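Local coordinates for protein ubiquitin conjugating enzyme (Agrocybe aegerita, PDB 3WE5) that probably acts as an E2 enzyme, carrying ubiquitin as a thioester and passing it on to target proteins, at residues A[31-36]-A[48-53]; A[58-63]-A[129-134]. All coordinates share one frame; numbering follows the deposited sequence.

Contact 1: residues A[31-36]-A[48-53]; sequences KELREI and VDASDF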
# COMPACT_ATOMS: atom_id res chain seq x y z
N LYS A 31 12.16 33.36 -2.11
CA LYS A 31 12.38 33.51 -0.68
C LYS A 31 12.74 32.16 -0.06
O LYS A 31 13.62 32.10 0.80
CB LYS A 31 11.17 34.15 0.03
CG LYS A 31 11.44 34.30 1.54
CD LYS A 31 10.78 35.49 2.18
CE LYS A 31 11.32 35.66 3.60
NZ LYS A 31 11.17 34.41 4.39
N GLU A 32 12.08 31.09 -0.50
CA GLU A 32 12.43 29.77 0.03
C GLU A 32 13.86 29.43 -0.34
O GLU A 32 14.58 28.83 0.47
CB GLU A 32 11.48 28.69 -0.48
CG GLU A 32 10.02 28.86 -0.02
CD GLU A 32 9.19 27.59 -0.13
OE1 GLU A 32 9.70 26.43 0.02
OE2 GLU A 32 7.98 27.70 -0.42
N LEU A 33 14.27 29.79 -1.55
CA LEU A 33 15.63 29.50 -1.98
C LEU A 33 16.63 30.31 -1.18
O LEU A 33 17.71 29.80 -0.84
CB LEU A 33 15.82 29.81 -3.48
CG LEU A 33 17.18 29.45 -4.07
CD1 LEU A 33 17.37 27.95 -3.96
CD2 LEU A 33 17.22 29.88 -5.56
N ARG A 34 16.32 31.58 -0.91
CA ARG A 34 17.16 32.44 -0.09
C ARG A 34 17.34 31.81 1.29
O ARG A 34 18.46 31.77 1.82
CB ARG A 34 16.48 33.81 0.06
CG ARG A 34 17.21 34.86 0.88
CD ARG A 34 16.40 36.20 0.84
NE ARG A 34 16.38 36.75 -0.52
CZ ARG A 34 15.30 36.91 -1.30
NH1 ARG A 34 14.07 36.57 -0.91
NH2 ARG A 34 15.46 37.41 -2.51
N GLU A 35 16.25 31.30 1.85
CA GLU A 35 16.33 30.67 3.18
C GLU A 35 17.14 29.38 3.18
O GLU A 35 17.89 29.14 4.12
CB GLU A 35 14.95 30.49 3.80
CG GLU A 35 14.19 31.82 3.99
CD GLU A 35 14.94 32.86 4.81
OE1 GLU A 35 15.63 32.49 5.79
OE2 GLU A 35 14.84 34.07 4.48
N ILE A 36 17.02 28.56 2.13
CA ILE A 36 17.83 27.35 2.01
C ILE A 36 19.31 27.73 1.96
O ILE A 36 20.15 27.10 2.62
CB ILE A 36 17.43 26.54 0.77
CG1 ILE A 36 16.09 25.85 1.02
CG2 ILE A 36 18.50 25.46 0.40
CD1 ILE A 36 15.41 25.30 -0.25
N VAL A 48 20.40 20.12 -4.80
CA VAL A 48 21.25 19.76 -5.94
C VAL A 48 21.07 20.72 -7.12
O VAL A 48 22.04 21.05 -7.80
CB VAL A 48 21.00 18.29 -6.35
CG1 VAL A 48 21.59 17.97 -7.72
CG2 VAL A 48 21.60 17.38 -5.28
N ASP A 49 19.86 21.20 -7.33
CA ASP A 49 19.62 22.10 -8.46
C ASP A 49 18.38 22.94 -8.19
O ASP A 49 17.34 22.41 -7.78
CB ASP A 49 19.42 21.28 -9.74
CG ASP A 49 19.23 22.16 -10.95
OD1 ASP A 49 18.13 22.76 -11.09
OD2 ASP A 49 20.18 22.26 -11.75
N ALA A 50 18.53 24.25 -8.34
CA ALA A 50 17.39 25.17 -8.28
C ALA A 50 17.63 26.23 -9.36
O ALA A 50 17.79 27.42 -9.07
CB ALA A 50 17.28 25.82 -6.92
N SER A 51 17.68 25.75 -10.59
CA SER A 51 18.17 26.62 -11.68
C SER A 51 17.10 27.51 -12.28
O SER A 51 17.41 28.40 -13.08
CB SER A 51 18.81 25.76 -12.75
OG SER A 51 19.99 25.19 -12.22
N ASP A 52 15.86 27.27 -11.87
CA ASP A 52 14.75 28.16 -12.21
C ASP A 52 13.76 28.06 -11.08
O ASP A 52 14.07 27.49 -10.04
CB ASP A 52 14.08 27.76 -13.56
CG ASP A 52 13.52 26.33 -13.59
OD1 ASP A 52 13.23 25.66 -12.55
OD2 ASP A 52 13.35 25.83 -14.73
N PHE A 53 12.56 28.59 -11.29
CA PHE A 53 11.51 28.43 -10.29
C PHE A 53 10.35 27.53 -10.74
O PHE A 53 9.20 27.68 -10.30
CB PHE A 53 11.06 29.80 -9.75
CG PHE A 53 12.17 30.55 -9.07
CD1 PHE A 53 12.68 30.08 -7.86
CD2 PHE A 53 12.77 31.64 -9.67
CE1 PHE A 53 13.72 30.73 -7.23
CE2 PHE A 53 13.83 32.30 -9.05
CZ PHE A 53 14.31 31.84 -7.83
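Leu33 reaches the 48-53 segment because its CG lies anti to the backbone N (chi1 -176°), which carries the forked end of the side chain off the helix and sets its two methyls against different partners. CD1 meets the methyl of Ala50, with Leu33 CD1 3.6 Å from Ala50 CB. The other branch turns to the aromatic ring, Leu33 CD2 lying 4.0 Å from Phe53 CE1 and approaching the ring obliquely. Phe53 has its CG beside its own backbone N (chi1 -61°), which brings the CE1-CZ side of the ring to the helix, and the two side chains cross at about a right angle. A branched leucine suits this place, since one residue serves both neighbours, and the small alanine suits a spot where a leucine methyl packs directly on CB, Leu33 CA and Ala50 CA being 7.8 Å apart. In the E2 fold this is where the N-terminal helix, 24-39, rests against the connection that follows strand 45-49 and leads to strand 55-61. Trp56 of the second strand touches both Leu33 and Ala50, and the Phe53 ring also packs on Leu29 and Ala30 about one helical turn earlier. Asp49 accepts from the backbone N of Ser51 through OD1 at 3.1 Å, an Asx turn, while its OD2 takes the hydroxyl OG of Ser51 at 3.0 Å; both donors come from above the carboxylate plane. Elsewhere on the helix Glu32 hydrogen-bonds through OE2 to the Tyr83 hydroxyl and through OE1 to the backbone N of Val127.

Contact 2: residues A[58-63]-A[129-134]; sequences FTIEVM and AVCVTL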
# COMPACT_ATOMS: atom_id res chain seq x y z
N PHE A 58 16.54 17.77 -5.03
CA PHE A 58 17.25 17.52 -3.77
C PHE A 58 17.75 16.07 -3.73
O PHE A 58 17.22 15.20 -4.40
CB PHE A 58 16.30 17.70 -2.58
CG PHE A 58 15.85 19.10 -2.35
CD1 PHE A 58 14.82 19.64 -3.11
CD2 PHE A 58 16.45 19.89 -1.38
CE1 PHE A 58 14.40 20.95 -2.90
CE2 PHE A 58 16.05 21.19 -1.16
CZ PHE A 58 15.01 21.73 -1.94
N THR A 59 18.78 15.81 -2.92
CA THR A 59 19.02 14.43 -2.49
C THR A 59 18.51 14.27 -1.07
O THR A 59 18.59 15.19 -0.27
CB THR A 59 20.48 14.01 -2.59
OG1 THR A 59 21.28 14.86 -1.78
CG2 THR A 59 20.95 14.08 -4.02
N ILE A 60 17.96 13.08 -0.79
CA ILE A 60 17.40 12.77 0.52
C ILE A 60 18.11 11.52 1.03
O ILE A 60 18.07 10.45 0.38
CB ILE A 60 15.92 12.46 0.42
CG1 ILE A 60 15.15 13.66 -0.17
CG2 ILE A 60 15.35 12.03 1.78
CD1 ILE A 60 15.23 14.94 0.66
N GLU A 61 18.76 11.65 2.18
CA GLU A 61 19.32 10.48 2.85
C GLU A 61 18.64 10.35 4.19
O GLU A 61 18.49 11.34 4.91
CB GLU A 61 20.82 10.63 3.07
CG GLU A 61 21.42 9.45 3.84
CD GLU A 61 22.92 9.41 3.80
OE1 GLU A 61 23.52 10.16 3.00
OE2 GLU A 61 23.51 8.62 4.59
N VAL A 62 18.22 9.14 4.53
CA VAL A 62 17.54 8.91 5.80
C VAL A 62 18.64 8.61 6.81
O VAL A 62 19.50 7.76 6.55
CB VAL A 62 16.60 7.71 5.72
CG1 VAL A 62 15.87 7.52 7.04
CG2 VAL A 62 15.59 7.89 4.57
N MET A 63 18.59 9.31 7.94
CA MET A 63 19.62 9.18 8.97
C MET A 63 19.12 8.25 10.05
O MET A 63 17.98 7.76 10.00
CB MET A 63 19.94 10.54 9.59
CG MET A 63 20.33 11.64 8.58
SD MET A 63 21.69 11.16 7.52
CE MET A 63 23.05 11.10 8.70
N ALA A 129 10.06 21.68 4.39
CA ALA A 129 9.11 20.87 5.19
C ALA A 129 8.68 19.58 4.51
O ALA A 129 8.57 18.54 5.14
CB ALA A 129 7.87 21.73 5.61
N VAL A 130 8.42 19.63 3.21
CA VAL A 130 8.09 18.43 2.48
C VAL A 130 9.26 17.44 2.50
O VAL A 130 9.06 16.24 2.68
CB VAL A 130 7.71 18.76 1.02
CG1 VAL A 130 7.49 17.48 0.22
CG2 VAL A 130 6.46 19.63 1.00
N CYS A 131 10.48 17.94 2.27
CA CYS A 131 11.66 17.07 2.28
C CYS A 131 11.80 16.35 3.62
O CYS A 131 12.08 15.13 3.66
CB CYS A 131 12.92 17.90 2.08
SG CYS A 131 13.15 18.48 0.36
N VAL A 132 11.64 17.11 4.69
CA VAL A 132 11.76 16.55 6.05
C VAL A 132 10.69 15.52 6.32
O VAL A 132 10.96 14.45 6.90
CB VAL A 132 11.69 17.65 7.11
CG1 VAL A 132 11.44 17.07 8.51
CG2 VAL A 132 12.96 18.52 7.09
N THR A 133 9.45 15.84 5.94
CA THR A 133 8.33 14.90 6.07
C THR A 133 8.54 13.60 5.32
O THR A 133 8.27 12.52 5.84
CB THR A 133 6.98 15.57 5.62
OG1 THR A 133 6.75 16.74 6.41
CG2 THR A 133 5.81 14.61 5.78
N LEU A 134 9.03 13.67 4.09
CA LEU A 134 9.26 12.47 3.31
C LEU A 134 10.45 11.67 3.85
O LEU A 134 10.43 10.42 3.83
CB LEU A 134 9.48 12.82 1.82
CG LEU A 134 8.27 13.44 1.13
CD1 LEU A 134 8.61 13.81 -0.30
CD2 LEU A 134 7.06 12.50 1.15
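A sulfur-aromatic contact in the buried interior joins the second strand of the sheet, 55-61, to the helix 127-140 that packs across it. Cys131 projects from the helix towards the strand and places SG over the centre of the Phe58 ring, 3.9 Å from the ring centroid and only 11° off its normal. The ring therefore offers its flat face, and the polarisable sulfur rests on the pi cloud. With SG beside the backbone N of its own residue (chi1 -74°), the thiol leans to Phe58, while the methylene behind it is met by Ile60, whose CD1 lies 4.0 Å from Cys131 CB. Phe58 and Ile60, two residues apart, point from the same side of the strand, and the compact cysteine meets both, with 7.4 Å between Ile60 CA and Cys131 CA. Phe77 of the neighbouring strand touches both Phe58 and Cys131. Within the helix, Thr133 OG1 donates to Ala129 O at 2.9 Å; that oxygen also accepts from Thr133 N, the two donors reaching it from opposite faces of its plane. Such helix-on-sheet packing through mostly apolar side chains is part of the hydrophobic core of the ubiquitin-conjugating fold.

Contacts 1 and 2 follow one another along the chain, and their centres lie about 16 Å apart. They meet through the sheet, since strands 45-49 and 55-61 are antiparallel neighbours in it: Val48 CG2 of contact 1 is 3.6 Å from Thr59 CG2 of contact 2. A second link runs through the interior, where Ile36 CD1 from the N-terminal helix comes within 4.0 Å of Phe58 CZ. The centre of contact 1 lies about 14 Å from the centre of the chain, that of contact 2 about 7 Å. Contact 1 sets helix 24-39 on the connection after strand 45-49; contact 2 sets helix 127-140 on strand 55-61, within the core of the E2 domain.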